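Local coordinates for protein 6-aminohexanoate-cyclic-dimer hydrolase (Arthrobacter sp., PDB 3A2Q) that hydrolyses the cyclic dimer of 6-aminohexanoate, a nylon-6 by-product, opening the ring to give the linear dimer, at residues 75-80 with 197-202; 388-393 with 418-423. The protein carries 1 engineered substitution. All coordinates share one frame; numbering follows the deposited sequence.

Overall arrangement
The two contacts lie on opposite sides of the centre of the chain. Their centres are 29 Å apart and their nearest atoms about 15 Å apart, and contact 1 closes in the sequence before contact 2 opens. Contact 1 (75-80 with 197-202) is the nearer to ligand: the side chain of Asp202 comes within about 4 Å of a bound 6-aminohexanoic acid, and that of Thr75 within about 6 Å of that of Lys72, a charge-relay residue by similarity. In contact 2 (388-393 with 418-423) the side chain of Met421 stays about 9 Å from a bound 6-aminohexanoic acid and about 10 Å from that of Ala174, the engineered residue at the position assigned by similarity to the acyl-ester intermediate.

Contact 1: residues 75-80 with 197-202; sequences TVVSQG and GPLVTD
Thr75 meets Thr201 through its methyl group, CG2 lying 3.8 Å from Thr201 OG1, an apolar carbon laid against the flank of a hydroxyl. The methyl reaches there because it stands opposite the backbone N across the first side-chain bond; the same rotation (chi1 -50°) sets Thr75 OG1 beside that N and gives it a different task. No direct hydrogen bond crosses between the segments. Instead a water bridges them, 2.5 Å from Thr75 OG1 and 2.7 Å from Asp202 OD2, to which it donates. The Thr75 and Asp202 side chains cross at about a right angle, and their nearest atoms, Thr75 OG1 and Asp202 OD2, remain 4.1 Å apart, a separation that leaves the link to the water. Asp202 OD2 also accepts from Thr201 OG1 at 3.0 Å, the hydroxyl approaching from above the carboxylate, 55° out of its plane. A valine at Thr201 would keep the branched shape but remove this donor, and would probably leave the Asp202 carboxylate freer to turn away from its bridging water. In the amidase fold, 75-80 follows the strand that carries Lys72, assigned by similarity to the charge relay with Ser150, while 197-202 leads into helix 202-207; the contact therefore joins two loops bordering the catalytic region. The side chain of Thr75 also packs on Asn169 and Glu212 of the central sheet. Farther along, the CB of Leu199 is directed toward 75-80, and its CD1 comes to 4.2 Å from Thr75 O. That same Leu199 CD1 is 4.4 Å from Val77 CG2, a loose apolar touch. At the other end of the contact, the side chain of Asp202 lies about 4 Å from a bound 6-aminohexanoic acid.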
loop_
_atom_site.group_PDB
_atom_site.type_symbol
_atom_site.label_atom_id
_atom_site.label_comp_id
_atom_site.label_asym_id
_atom_site.label_seq_id
_atom_site.Cartn_x
_atom_site.Cartn_y
_atom_site.Cartn_z
ATOM N N THR A 75 2.705 -11.579 -3.197
ATOM C CA THR A 75 3.778 -11.696 -2.209
ATOM C C THR A 75 3.480 -12.654 -1.057
ATOM O O THR A 75 4.012 -13.766 -1.017
ATOM C CB THR A 75 4.149 -10.306 -1.628
ATOM O OG1 THR A 75 4.368 -9.385 -2.703
ATOM C CG2 THR A 75 5.429 -10.394 -0.785
ATOM N N VAL A 76 2.650 -12.220 -0.113
ATOM C CA VAL A 76 2.311 -13.064 1.023
ATOM C C VAL A 76 1.224 -14.023 0.571
ATOM O O VAL A 76 0.394 -13.667 -0.260
ATOM C CB VAL A 76 1.797 -12.233 2.227
ATOM C CG1 VAL A 76 2.867 -11.259 2.680
ATOM C CG2 VAL A 76 0.531 -11.490 1.848
ATOM N N VAL A 77 1.242 -15.242 1.100
ATOM C CA VAL A 77 0.244 -16.235 0.726
ATOM C C VAL A 77 -0.397 -16.884 1.943
ATOM O O VAL A 77 0.125 -16.795 3.052
ATOM C CB VAL A 77 0.862 -17.339 -0.164
ATOM C CG1 VAL A 77 1.311 -16.747 -1.490
ATOM C CG2 VAL A 77 2.041 -17.989 0.545
ATOM N N SER A 78 -1.546 -17.520 1.727
ATOM C CA SER A 78 -2.269 -18.209 2.791
ATOM C C SER A 78 -2.360 -19.688 2.418
ATOM O O SER A 78 -2.681 -20.034 1.282
ATOM C CB SER A 78 -3.666 -17.606 2.965
ATOM O OG SER A 78 -4.362 -17.563 1.732
ATOM N N GLN A 79 -2.064 -20.552 3.383
ATOM C CA GLN A 79 -2.060 -22.000 3.173
ATOM C C GLN A 79 -3.342 -22.585 2.589
ATOM O O GLN A 79 -4.437 -22.330 3.084
ATOM C CB GLN A 79 -1.731 -22.702 4.492
ATOM C CG GLN A 79 -1.585 -24.207 4.390
ATOM C CD GLN A 79 -1.120 -24.825 5.694
ATOM O OE1 GLN A 79 -1.781 -24.695 6.726
ATOM N NE2 GLN A 79 0.025 -25.498 5.654
ATOM N N GLY A 80 -3.182 -23.370 1.527
ATOM C CA GLY A 80 -4.314 -24.011 0.884
ATOM C C GLY A 80 -5.226 -23.134 0.044
ATOM O O GLY A 80 -6.214 -23.623 -0.505
ATOM N N GLY A 197 8.449 -12.607 4.488
ATOM C CA GLY A 197 8.843 -14.006 4.414
ATOM C C GLY A 197 7.799 -15.015 4.856
ATOM O O GLY A 197 6.667 -14.643 5.174
ATOM N N PRO A 198 8.164 -16.307 4.938
ATOM C CA PRO A 198 9.482 -16.897 4.654
ATOM C C PRO A 198 9.962 -16.860 3.200
ATOM O O PRO A 198 11.147 -17.068 2.928
ATOM C CB PRO A 198 9.337 -18.330 5.167
ATOM C CG PRO A 198 7.875 -18.605 4.997
ATOM C CD PRO A 198 7.234 -17.326 5.457
ATOM N N LEU A 199 9.054 -16.621 2.263
ATOM C CA LEU A 199 9.449 -16.564 0.862
ATOM C C LEU A 199 10.352 -15.364 0.591
ATOM O O LEU A 199 10.351 -14.388 1.341
ATOM C CB LEU A 199 8.220 -16.462 -0.047
ATOM C CG LEU A 199 7.409 -17.727 -0.330
ATOM C CD1 LEU A 199 6.132 -17.371 -1.083
ATOM C CD2 LEU A 199 8.263 -18.692 -1.140
ATOM N N VAL A 200 11.127 -15.463 -0.483
ATOM C CA VAL A 200 12.008 -14.392 -0.924
ATOM C C VAL A 200 11.554 -14.138 -2.356
ATOM O O VAL A 200 11.924 -14.868 -3.275
ATOM C CB VAL A 200 13.493 -14.825 -0.928
ATOM C CG1 VAL A 200 14.362 -13.688 -1.452
ATOM C CG2 VAL A 200 13.924 -15.216 0.474
ATOM N N THR A 201 10.743 -13.105 -2.545
ATOM C CA THR A 201 10.219 -12.802 -3.866
ATOM C C THR A 201 10.668 -11.466 -4.431
ATOM O O THR A 201 11.194 -10.614 -3.713
ATOM C CB THR A 201 8.671 -12.822 -3.849
ATOM O OG1 THR A 201 8.181 -11.777 -2.997
ATOM C CG2 THR A 201 8.163 -14.153 -3.326
ATOM N N ASP A 202 10.461 -11.308 -5.736
ATOM C CA ASP A 202 10.780 -10.078 -6.448
ATOM C C ASP A 202 12.243 -9.650 -6.426
ATOM O O ASP A 202 12.535 -8.459 -6.521
ATOM C CB ASP A 202 9.912 -8.942 -5.896
ATOM C CG ASP A 202 8.441 -9.289 -5.889
ATOM O OD1 ASP A 202 7.868 -9.473 -6.983
ATOM O OD2 ASP A 202 7.857 -9.385 -4.788
HETATM O O HOH W 1 5.184 -9.994 -4.967
#

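Contact 2: residues 388-393 with 418-423; sequences TVTRQT and SLQMLA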
loop_
_atom_site.group_PDB
_atom_site.type_symbol
_atom_site.label_atom_id
_atom_site.label_comp_id
_atom_site.label_asym_id
_atom_site.label_seq_id
_atom_site.Cartn_x
_atom_site.Cartn_y
_atom_site.Cartn_z
ATOM N N THR A 388 -0.045 12.943 -1.500
ATOM C CA THR A 388 0.333 11.555 -1.732
ATOM C C THR A 388 0.455 11.344 -3.243
ATOM O O THR A 388 1.428 10.755 -3.709
ATOM C CB THR A 388 -0.699 10.578 -1.149
ATOM O OG1 THR A 388 -0.860 10.837 0.247
ATOM C CG2 THR A 388 -0.224 9.132 -1.323
ATOM N N VAL A 389 -0.532 11.823 -3.998
ATOM C CA VAL A 389 -0.496 11.706 -5.459
ATOM C C VAL A 389 -0.448 13.111 -6.058
ATOM O O VAL A 389 -0.768 14.090 -5.377
ATOM C CB VAL A 389 -1.707 10.918 -6.012
ATOM C CG1 VAL A 389 -1.711 9.516 -5.427
ATOM C CG2 VAL A 389 -3.008 11.641 -5.694
ATOM N N THR A 390 -0.059 13.221 -7.326
ATOM C CA THR A 390 0.084 14.538 -7.948
ATOM C C THR A 390 -0.954 14.933 -8.988
ATOM O O THR A 390 -0.847 16.006 -9.589
ATOM C CB THR A 390 1.461 14.674 -8.610
ATOM O OG1 THR A 390 1.473 13.936 -9.841
ATOM C CG2 THR A 390 2.546 14.121 -7.695
ATOM N N ARG A 391 -1.952 14.081 -9.191
ATOM C CA ARG A 391 -2.998 14.337 -10.176
ATOM C C ARG A 391 -4.363 13.876 -9.700
ATOM O O ARG A 391 -4.487 13.178 -8.693
ATOM C CB ARG A 391 -2.678 13.587 -11.466
ATOM C CG ARG A 391 -2.518 12.087 -11.244
ATOM C CD ARG A 391 -2.625 11.300 -12.540
ATOM N NE ARG A 391 -3.957 11.412 -13.128
ATOM C CZ ARG A 391 -4.282 10.939 -14.328
ATOM N NH1 ARG A 391 -3.368 10.321 -15.067
ATOM N NH2 ARG A 391 -5.517 11.087 -14.790
ATOM N N GLN A 392 -5.390 14.263 -10.449
ATOM C CA GLN A 392 -6.756 13.859 -10.155
ATOM C C GLN A 392 -6.802 12.361 -10.444
ATOM O O GLN A 392 -5.972 11.848 -11.190
ATOM C CB GLN A 392 -7.729 14.604 -11.074
ATOM C CG GLN A 392 -7.805 16.115 -10.831
ATOM C CD GLN A 392 -8.621 16.467 -9.595
ATOM O OE1 GLN A 392 -9.727 15.962 -9.408
ATOM N NE2 GLN A 392 -8.084 17.344 -8.754
ATOM N N THR A 393 -7.765 11.659 -9.862
ATOM C CA THR A 393 -7.864 10.219 -10.070
ATOM C C THR A 393 -8.297 9.867 -11.494
ATOM O O THR A 393 -9.280 10.397 -12.008
ATOM C CB THR A 393 -8.824 9.608 -9.039
ATOM O OG1 THR A 393 -8.272 9.803 -7.732
ATOM C CG2 THR A 393 -9.026 8.115 -9.289
ATOM N N SER A 418 0.727 7.529 -15.566
ATOM C CA SER A 418 1.002 6.696 -14.403
ATOM C C SER A 418 2.084 7.346 -13.553
ATOM O O SER A 418 2.047 7.272 -12.326
ATOM C CB SER A 418 1.464 5.294 -14.828
ATOM O OG SER A 418 0.407 4.544 -15.402
ATOM N N LEU A 419 3.054 7.984 -14.205
ATOM C CA LEU A 419 4.133 8.633 -13.474
ATOM C C LEU A 419 3.590 9.589 -12.414
ATOM O O LEU A 419 4.077 9.607 -11.283
ATOM C CB LEU A 419 5.056 9.390 -14.437
ATOM C CG LEU A 419 6.192 10.210 -13.808
ATOM C CD1 LEU A 419 7.070 9.314 -12.951
ATOM C CD2 LEU A 419 7.017 10.882 -14.902
ATOM N N GLN A 420 2.568 10.368 -12.762
ATOM C CA GLN A 420 2.012 11.325 -11.808
ATOM C C GLN A 420 1.347 10.695 -10.586
ATOM O O GLN A 420 1.154 11.363 -9.572
ATOM C CB GLN A 420 1.034 12.278 -12.496
ATOM C CG GLN A 420 1.722 13.295 -13.391
ATOM C CD GLN A 420 0.862 14.529 -13.643
ATOM O OE1 GLN A 420 0.432 14.786 -14.769
ATOM N NE2 GLN A 420 0.610 15.300 -12.585
ATOM N N MET A 421 0.996 9.419 -10.675
ATOM C CA MET A 421 0.383 8.740 -9.544
ATOM C C MET A 421 1.443 8.382 -8.497
ATOM O O MET A 421 1.177 8.424 -7.297
ATOM C CB MET A 421 -0.298 7.447 -9.994
ATOM C CG MET A 421 -1.437 7.617 -10.983
ATOM S SD MET A 421 -2.804 8.538 -10.302
ATOM C CE MET A 421 -3.545 7.299 -9.233
ATOM N N LEU A 422 2.646 8.042 -8.954
ATOM C CA LEU A 422 3.708 7.615 -8.042
ATOM C C LEU A 422 4.935 8.513 -7.860
ATOM O O LEU A 422 5.839 8.164 -7.101
ATOM C CB LEU A 422 4.171 6.205 -8.445
ATOM C CG LEU A 422 4.611 5.980 -9.901
ATOM C CD1 LEU A 422 5.929 6.691 -10.168
ATOM C CD2 LEU A 422 4.773 4.481 -10.173
ATOM N N ALA A 423 4.970 9.665 -8.525
ATOM C CA ALA A 423 6.133 10.550 -8.417
ATOM C C ALA A 423 6.461 11.020 -6.998
ATOM O O ALA A 423 7.632 11.185 -6.660
ATOM C CB ALA A 423 5.962 11.756 -9.342
HETATM O O HOH W 2 2.717 10.274 -5.874
#
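Thr390 and Gln420 grip each other through three hydrogen bonds. Thr390 OG1 donates to Gln420 O at 2.6 Å, in the carbonyl plane and on a lone pair, while Thr390 N reaches the same oxygen at 3.2 Å from nearly straight ahead (C=O...N 165°). In return Gln420 NE2 donates to Thr390 OG1 at 3.2 Å, close to the amide plane. A chi1 of 76° tucks OG1 between the backbone N and the carbonyl carbon, aiming hydroxyl and N-H at one acceptor. The Arg391 and Gln420 side chains cross at about a right angle, Arg391 CG 3.8 Å from Gln420 CB. Met421, bent at chi2 and chi3, brings SD to 3.6 Å from Arg391 CD, and Val389 CG1 lies 3.6 Å from Met421 O. Bonds from NE to Gln392 O and NH1 to Gly417 O, and a salt bridge from NH2 to Glu398, position the guanidinium. A water donates to Thr388 O and Met421 O. The intervening chain carries Gln411 and Phe414 of the ligand pocket, so the contact closes their loop. The loop leaving strand 383-387 thus meets helix 416-422, whose Leu422 touches Ile177 of helix 176-182, as Val389 does Ser180.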